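Local structure of microcin B17-processing protein McbD (Escherichia coli str. K-12 substr. MG1655, 6GRH) at residues N184-S189 against D210-D215; E200-L205 against K257-L262; A225-Y230 against Y241-S246. The protein is needed to process the inactive microcin B17 precursor into the active peptide, and belongs to the YcaO cyclodehydratase family. The protein carries 1 engineered substitution. One frame throughout, in Å; residues are numbered along the deposited sequence. Where two conformers were deposited one is given.

Interaction 1. Residues N184-S189 against D210-D215; sequences NTEISS and DIRIFD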
# COMPACT_ATOMS: atom_id res chain seq x y z
N ASN E 184 -27.41 -24.06 -45.87
CA ASN E 184 -26.47 -24.87 -46.66
C ASN E 184 -26.21 -26.22 -46.01
O ASN E 184 -26.30 -27.26 -46.66
CB ASN E 184 -25.16 -24.14 -46.89
CG ASN E 184 -25.37 -22.79 -47.54
OD1 ASN E 184 -25.98 -22.69 -48.60
ND2 ASN E 184 -24.90 -21.73 -46.87
N THR E 185 -25.93 -26.20 -44.72
CA THR E 185 -25.59 -27.42 -44.00
C THR E 185 -25.86 -27.21 -42.52
O THR E 185 -26.02 -26.08 -42.06
CB THR E 185 -24.10 -27.78 -44.20
OG1 THR E 185 -23.91 -29.20 -44.10
CG2 THR E 185 -23.24 -27.07 -43.17
N GLU E 186 -25.94 -28.33 -41.81
CA GLU E 186 -26.05 -28.33 -40.35
C GLU E 186 -24.69 -28.80 -39.78
O GLU E 186 -24.10 -29.76 -40.28
CB GLU E 186 -27.18 -29.25 -39.89
CG GLU E 186 -27.36 -29.24 -38.37
CD GLU E 186 -28.53 -30.06 -37.88
OE1 GLU E 186 -29.43 -30.40 -38.69
OE2 GLU E 186 -28.56 -30.32 -36.65
N ILE E 187 -24.21 -28.13 -38.74
CA ILE E 187 -23.03 -28.55 -37.99
C ILE E 187 -23.51 -29.34 -36.79
O ILE E 187 -24.47 -28.93 -36.14
CB ILE E 187 -22.22 -27.37 -37.42
CG1 ILE E 187 -21.88 -26.35 -38.51
CG2 ILE E 187 -20.97 -27.86 -36.70
CD1 ILE E 187 -21.23 -26.93 -39.72
N SER E 188 -22.82 -30.43 -36.46
CA SER E 188 -23.27 -31.30 -35.38
C SER E 188 -23.49 -30.52 -34.11
O SER E 188 -22.65 -29.71 -33.70
CB SER E 188 -22.27 -32.40 -35.08
OG SER E 188 -22.72 -33.16 -33.98
N SER E 189 -24.63 -30.79 -33.47
CA SER E 189 -24.97 -30.14 -32.22
C SER E 189 -24.05 -30.63 -31.10
O SER E 189 -23.89 -29.92 -30.12
CB SER E 189 -26.44 -30.36 -31.89
OG SER E 189 -26.73 -31.73 -31.87
N ASP E 210 -31.72 -27.68 -25.81
CA ASP E 210 -31.14 -28.22 -27.06
C ASP E 210 -30.70 -27.11 -28.00
O ASP E 210 -31.22 -25.98 -27.93
CB ASP E 210 -32.14 -29.12 -27.78
CG ASP E 210 -32.47 -30.34 -26.96
OD1 ASP E 210 -31.61 -31.25 -26.86
OD2 ASP E 210 -33.58 -30.35 -26.37
N ILE E 211 -29.74 -27.45 -28.86
CA ILE E 211 -29.25 -26.50 -29.86
C ILE E 211 -29.23 -27.07 -31.27
O ILE E 211 -29.10 -28.28 -31.47
CB ILE E 211 -27.83 -25.99 -29.53
CG1 ILE E 211 -26.82 -27.15 -29.52
CG2 ILE E 211 -27.83 -25.25 -28.20
CD1 ILE E 211 -25.39 -26.69 -29.54
N ARG E 212 -29.33 -26.15 -32.24
CA ARG E 212 -29.10 -26.44 -33.63
C ARG E 212 -28.14 -25.39 -34.19
O ARG E 212 -28.21 -24.22 -33.82
CB ARG E 212 -30.43 -26.44 -34.41
CG ARG E 212 -31.49 -27.44 -33.92
CD ARG E 212 -31.12 -28.91 -34.09
NE ARG E 212 -31.10 -29.35 -35.49
CZ ARG E 212 -32.18 -29.57 -36.24
NH1 ARG E 212 -33.41 -29.42 -35.75
NH2 ARG E 212 -32.04 -29.96 -37.51
N ILE E 213 -27.24 -25.82 -35.06
CA ILE E 213 -26.23 -24.95 -35.66
C ILE E 213 -26.33 -25.11 -37.18
O ILE E 213 -26.12 -26.19 -37.70
CB ILE E 213 -24.81 -25.35 -35.22
CG1 ILE E 213 -24.71 -25.39 -33.69
CG2 ILE E 213 -23.78 -24.39 -35.83
CD1 ILE E 213 -23.38 -25.91 -33.17
N PHE E 214 -26.62 -24.02 -37.88
CA PHE E 214 -26.77 -24.02 -39.30
C PHE E 214 -25.80 -23.04 -39.97
O PHE E 214 -25.62 -21.93 -39.48
CB PHE E 214 -28.21 -23.63 -39.65
CG PHE E 214 -29.26 -24.59 -39.15
CD1 PHE E 214 -29.18 -25.95 -39.44
CD2 PHE E 214 -30.35 -24.14 -38.42
CE1 PHE E 214 -30.16 -26.84 -39.00
CE2 PHE E 214 -31.34 -25.02 -37.99
CZ PHE E 214 -31.24 -26.37 -38.28
N ASP E 215 -25.19 -23.45 -41.07
CA ASP E 215 -24.53 -22.54 -41.99
C ASP E 215 -25.61 -21.96 -42.92
O ASP E 215 -26.15 -22.69 -43.76
CB ASP E 215 -23.45 -23.28 -42.79
CG ASP E 215 -22.62 -22.36 -43.69
OD1 ASP E 215 -23.20 -21.57 -44.47
OD2 ASP E 215 -21.38 -22.43 -43.64
O HOH W 1 -26.87 -28.77 -35.00

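Interaction 2. Residues E200-L205 against K257-L262; sequences EILLAL and KSVVEL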
# COMPACT_ATOMS: atom_id res chain seq x y z
N GLU E 200 -17.53 -24.73 -22.99
CA GLU E 200 -18.24 -24.47 -21.73
C GLU E 200 -19.69 -23.99 -21.99
O GLU E 200 -20.63 -24.50 -21.40
CB GLU E 200 -17.47 -23.43 -20.93
CG GLU E 200 -17.89 -23.29 -19.48
CD GLU E 200 -17.11 -24.17 -18.52
OE1 GLU E 200 -16.35 -25.09 -18.94
OE2 GLU E 200 -17.28 -23.94 -17.31
N ILE E 201 -19.85 -23.01 -22.89
CA ILE E 201 -21.18 -22.54 -23.29
C ILE E 201 -21.97 -23.66 -23.96
O ILE E 201 -23.10 -23.93 -23.57
CB ILE E 201 -21.13 -21.31 -24.24
CG1 ILE E 201 -20.52 -20.10 -23.53
CG2 ILE E 201 -22.52 -20.95 -24.77
CD1 ILE E 201 -19.98 -19.07 -24.50
N LEU E 202 -21.39 -24.35 -24.93
CA LEU E 202 -22.13 -25.40 -25.63
C LEU E 202 -22.60 -26.49 -24.67
O LEU E 202 -23.76 -26.91 -24.73
CB LEU E 202 -21.33 -26.00 -26.80
CG LEU E 202 -21.11 -25.04 -27.98
CD1 LEU E 202 -19.99 -25.55 -28.87
CD2 LEU E 202 -22.38 -24.84 -28.78
N LEU E 203 -21.73 -26.93 -23.75
CA LEU E 203 -22.12 -27.96 -22.78
C LEU E 203 -23.28 -27.48 -21.87
O LEU E 203 -24.24 -28.20 -21.63
CB LEU E 203 -20.92 -28.39 -21.92
CG LEU E 203 -21.15 -29.65 -21.08
CD1 LEU E 203 -21.46 -30.84 -21.96
CD2 LEU E 203 -19.95 -29.93 -20.20
N ALA E 204 -23.17 -26.25 -21.37
CA ALA E 204 -24.21 -25.68 -20.53
C ALA E 204 -25.56 -25.61 -21.27
O ALA E 204 -26.58 -26.00 -20.70
CB ALA E 204 -23.80 -24.31 -20.03
N LEU E 205 -25.53 -25.17 -22.53
CA LEU E 205 -26.76 -25.09 -23.35
C LEU E 205 -27.36 -26.47 -23.59
O LEU E 205 -28.58 -26.63 -23.47
CB LEU E 205 -26.50 -24.39 -24.68
CG LEU E 205 -26.09 -22.91 -24.62
CD1 LEU E 205 -25.76 -22.41 -26.02
CD2 LEU E 205 -27.17 -22.06 -23.99
N LYS E 257 -17.63 -17.26 -32.66
CA LYS E 257 -18.28 -15.98 -32.45
C LYS E 257 -19.81 -16.13 -32.29
O LYS E 257 -20.41 -15.53 -31.42
CB LYS E 257 -17.95 -14.98 -33.58
CG LYS E 257 -16.46 -14.59 -33.67
CD LYS E 257 -16.27 -13.10 -34.06
N SER E 258 -20.43 -16.96 -33.12
CA SER E 258 -21.89 -17.19 -33.04
C SER E 258 -22.35 -17.70 -31.66
O SER E 258 -23.34 -17.23 -31.11
CB SER E 258 -22.33 -18.16 -34.13
OG SER E 258 -23.72 -18.33 -34.09
N VAL E 259 -21.60 -18.66 -31.13
CA VAL E 259 -21.89 -19.21 -29.81
C VAL E 259 -21.82 -18.12 -28.72
O VAL E 259 -22.70 -18.05 -27.85
CB VAL E 259 -20.96 -20.40 -29.50
CG1 VAL E 259 -21.01 -20.84 -28.04
CG2 VAL E 259 -21.32 -21.55 -30.40
N VAL E 260 -20.81 -17.26 -28.81
CA VAL E 260 -20.63 -16.19 -27.81
C VAL E 260 -21.71 -15.11 -27.98
O VAL E 260 -22.18 -14.55 -26.99
CB VAL E 260 -19.21 -15.58 -27.86
CG1 VAL E 260 -19.09 -14.42 -26.88
CG2 VAL E 260 -18.18 -16.63 -27.51
N GLU E 261 -22.09 -14.82 -29.22
CA GLU E 261 -23.23 -13.93 -29.48
C GLU E 261 -24.51 -14.48 -28.85
O GLU E 261 -25.25 -13.74 -28.22
CB GLU E 261 -23.44 -13.71 -30.98
CG GLU E 261 -22.35 -12.88 -31.65
CD GLU E 261 -22.53 -11.38 -31.50
OE1 GLU E 261 -23.69 -10.90 -31.34
OE2 GLU E 261 -21.51 -10.66 -31.56
N LEU E 262 -24.76 -15.78 -29.00
CA LEU E 262 -25.90 -16.40 -28.33
C LEU E 262 -25.83 -16.24 -26.80
O LEU E 262 -26.77 -15.77 -26.18
CB LEU E 262 -26.03 -17.87 -28.72
CG LEU E 262 -27.32 -18.59 -28.30
CD1 LEU E 262 -27.65 -19.77 -29.22
CD2 LEU E 262 -27.27 -19.04 -26.83

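Interaction 3. Residues A225-Y230 against Y241-S246; sequences AVLTLY and YSTGLS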
# COMPACT_ATOMS: atom_id res chain seq x y z
N ALA E 225 -21.60 -17.77 -42.64
CA ALA E 225 -22.52 -17.16 -41.67
C ALA E 225 -23.11 -18.29 -40.87
O ALA E 225 -23.81 -19.13 -41.42
CB ALA E 225 -23.62 -16.39 -42.37
N VAL E 226 -22.79 -18.35 -39.60
CA VAL E 226 -23.24 -19.46 -38.77
C VAL E 226 -24.30 -19.00 -37.80
O VAL E 226 -24.06 -18.06 -37.05
CB VAL E 226 -22.06 -20.12 -38.04
CG1 VAL E 226 -22.54 -21.20 -37.09
CG2 VAL E 226 -21.11 -20.74 -39.07
N LEU E 227 -25.46 -19.66 -37.83
CA LEU E 227 -26.59 -19.33 -36.97
C LEU E 227 -26.67 -20.41 -35.93
O LEU E 227 -26.76 -21.59 -36.27
CB LEU E 227 -27.90 -19.32 -37.78
CG LEU E 227 -29.18 -18.95 -37.02
CD1 LEU E 227 -29.16 -17.53 -36.54
CD2 LEU E 227 -30.39 -19.21 -37.92
N THR E 228 -26.60 -20.02 -34.66
CA THR E 228 -26.78 -20.94 -33.54
C THR E 228 -28.17 -20.67 -32.97
O THR E 228 -28.57 -19.51 -32.83
CB THR E 228 -25.70 -20.75 -32.45
OG1 THR E 228 -25.38 -19.36 -32.33
CG2 THR E 228 -24.43 -21.54 -32.76
N LEU E 229 -28.88 -21.75 -32.65
CA LEU E 229 -30.25 -21.67 -32.14
C LEU E 229 -30.34 -22.51 -30.88
O LEU E 229 -29.76 -23.59 -30.81
CB LEU E 229 -31.21 -22.22 -33.19
CG LEU E 229 -31.37 -21.40 -34.46
CD1 LEU E 229 -32.31 -22.12 -35.41
CD2 LEU E 229 -31.88 -19.99 -34.16
N TYR E 230 -31.07 -21.99 -29.91
CA TYR E 230 -31.26 -22.65 -28.63
C TYR E 230 -32.73 -22.58 -28.28
O TYR E 230 -33.38 -21.55 -28.51
CB TYR E 230 -30.49 -21.93 -27.51
CG TYR E 230 -30.86 -22.40 -26.12
CD1 TYR E 230 -30.34 -23.59 -25.61
CD2 TYR E 230 -31.73 -21.67 -25.32
CE1 TYR E 230 -30.68 -24.04 -24.35
CE2 TYR E 230 -32.06 -22.11 -24.05
CZ TYR E 230 -31.53 -23.30 -23.57
OH TYR E 230 -31.83 -23.74 -22.31
N TYR E 241 -35.67 -19.51 -25.44
CA TYR E 241 -35.16 -19.40 -26.80
C TYR E 241 -34.05 -18.37 -26.85
O TYR E 241 -34.15 -17.32 -26.21
CB TYR E 241 -36.29 -19.00 -27.78
CG TYR E 241 -35.83 -18.49 -29.14
CD1 TYR E 241 -35.38 -19.37 -30.12
CD2 TYR E 241 -35.86 -17.13 -29.44
CE1 TYR E 241 -34.95 -18.91 -31.36
CE2 TYR E 241 -35.43 -16.66 -30.68
CZ TYR E 241 -34.97 -17.56 -31.64
OH TYR E 241 -34.53 -17.09 -32.89
N SER E 242 -33.00 -18.65 -27.62
CA SER E 242 -32.01 -17.63 -27.93
C SER E 242 -31.31 -17.96 -29.23
O SER E 242 -31.48 -19.05 -29.78
CB SER E 242 -31.00 -17.47 -26.79
OG SER E 242 -30.26 -16.29 -26.96
N THR E 243 -30.55 -17.00 -29.74
CA THR E 243 -29.89 -17.19 -31.02
C THR E 243 -28.62 -16.38 -31.07
O THR E 243 -28.47 -15.41 -30.35
CB THR E 243 -30.83 -16.84 -32.21
OG1 THR E 243 -30.14 -17.03 -33.46
CG2 THR E 243 -31.31 -15.42 -32.15
N GLY E 244 -27.70 -16.82 -31.91
CA GLY E 244 -26.48 -16.11 -32.19
C GLY E 244 -26.14 -16.26 -33.66
O GLY E 244 -26.49 -17.25 -34.30
N LEU E 245 -25.46 -15.26 -34.19
CA LEU E 245 -25.11 -15.23 -35.59
C LEU E 245 -23.77 -14.54 -35.76
O LEU E 245 -23.51 -13.49 -35.16
CB LEU E 245 -26.17 -14.46 -36.36
CG LEU E 245 -25.95 -14.24 -37.86
CD1 LEU E 245 -25.93 -15.57 -38.62
CD2 LEU E 245 -27.06 -13.36 -38.38
N SER E 246 -22.93 -15.10 -36.63
CA SER E 246 -21.70 -14.45 -36.99
C SER E 246 -21.20 -14.91 -38.33
O SER E 246 -21.41 -16.06 -38.70
CB SER E 246 -20.67 -14.70 -35.90
OG SER E 246 -19.48 -14.00 -36.19

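Interaction 1. Residues N184-S189 against D210-D215
Glu186 and Arg212 reach each other by contrasting routes: the glutamate sets CG opposite its backbone N (chi1 -178°) and stays extended, whereas the arginine bends at chi2 and chi3 to bring its guanidinium back beside the carboxylate. The resulting salt bridge is side-on and two-pronged. Arg212 NH2 meets Glu186 OE1 at 2.9 Å in an almost straight bond, and Arg212 NE meets Glu186 OE2 at 3.0 Å. Because the two planes are turned 41° apart, both oxygens are approached from above the carboxylate plane while lying close to that of the guanidinium. Phe214 shares this face of the sheet: its CZ lies 3.7 Å above the guanidinium plane, and Glu186 OE1 sits at the ring edge.

A water knits the pair to the backbone, donating to Glu186 OE2 and Ile187 O and accepting from Ile213 N, so it bridges the strands where they diverge. On the opposite face, which also carries Thr185 and Asp215, Ile187 CB packs on Ile213 CG2 at 3.7 Å. At the far end Asn184 ND2 donates to Asp215 OD1 (2.9 Å), an oxygen also bonded to Thr217.

These antiparallel strands belong to a mixed sheet in which 224-231 flanks 210-215 on its other side. Phe299 and Cys303 of helix 296-304 touch Arg212, while Ile211 leans on helix 196-208.

Interaction 2. Residues E200-L205 against K257-L262
Ser258 OG, next along the helix to the Val259 that packs on Ile201, is gripped by several groups of the adjacent sheet. It is hydrogen-bonded to Val226 O and probably to Thr228 OG1, a side chain modelled in two conformers; a weak bond links it to Gly244 O. One helix is thereby fixed to the sheet by a buried hydroxyl, while its contact with residues 200-205 is made by apolar side chains.

Val259 is the centre of that contact, and its two methyl groups divide the work. A chi1 of 168° turns CG1 away from the backbone N and lays it against Ile201, 3.6 Å from Ile201 CG2 and 3.8 Å from Ile201 CB, the two side chains running past one another with their directions reversed. The other branch, CG2, meets Leu202 CD2 at 3.8 Å, the leucine lying crosswise to the valine. Further along, Leu205 and Leu262 overlap in the same reversed manner and touch through methyl ends, Leu205 CD1 to Leu262 CD2 at 3.8 Å. Ile201 CD1 extends to Val260 CG2 at 4.3 Å, a looser contact.

The short helix axes stay 10.3 Å apart at an angle of 55°, so branch ends rather than backbones make the meeting, and all six touching residues are buried. The neighbouring McbC chain also reaches helix 196-208: its Phe66 packs on Ala204 and Leu205, and its Arg63 forms a salt bridge with Glu200. Strand 224-231 lines the sheet side: Thr228 touches Val259 and Leu262, and Tyr230 touches Leu205 and Leu262, so helices 196-208 and 251-275 pack together against the sheet face that carries Thr228 and Tyr230.

Interaction 3. Residues A225-Y230 against Y241-S246
Leu227 lays its CD1 methyl across the neighbouring strand, 3.3 Å from Thr243 OG1 and 3.5 Å from Gly244 O. Leu229 lies alongside Thr243, pointing the same way, with its CD2 3.5 Å from Thr243 OG1. The hydroxyl between these leucines has a definite partner: with chi1 at 180°, Thr243 OG1 is directed toward strand 224-231 and donates to Thr228 O at 3.0 Å. That carbonyl also accepts from Gly244 N, likewise at 3.0 Å, and the two donors arrive from opposite faces of its plane, so one oxygen is held by two bonds from the neighbouring strand.

Hydrogen-bonded pairs Val226-Ser246, Thr228-Gly244 and Tyr230-Ser242 alternate with the non-hydrogen-bonded pairs Leu227-Leu245 and Leu229-Thr243. At one end Tyr241 swings CD1 to 3.4 Å from Tyr230 O, its hydroxyl being bonded to Pro394 O in the C-terminal tail.

Helices 157-180 and 296-304 cover the leucine face, and helix 251-275 covers the face of Val226 and Thr228. With its strands nearly antiparallel at 170°, this is a regular beta hairpin, here forming one edge of a mixed sheet within its chain, layered between helices.

How the interactions relate
From the N terminus, the chain runs through strand 182-187, makes helix 196-208 and returns as strand 210-215, closing interaction 1 around that helix. It then adds strand 224-231 and, after a ten-residue excursion between the segments, strand 241-248, which closes interaction 3 as a hairpin. Interaction 2 closes last, when helix 251-275 reaches back to helix 196-208; interaction 3 is nested inside its loop, and interaction 1 crosses it because their segments alternate. Interactions 1 and 3 follow in series yet share one sheet, probably joined by backbone bonds such as Leu227 N to Phe214 O at 2.8 Å. Interaction 2 ties together helices packed on one face of that sheet.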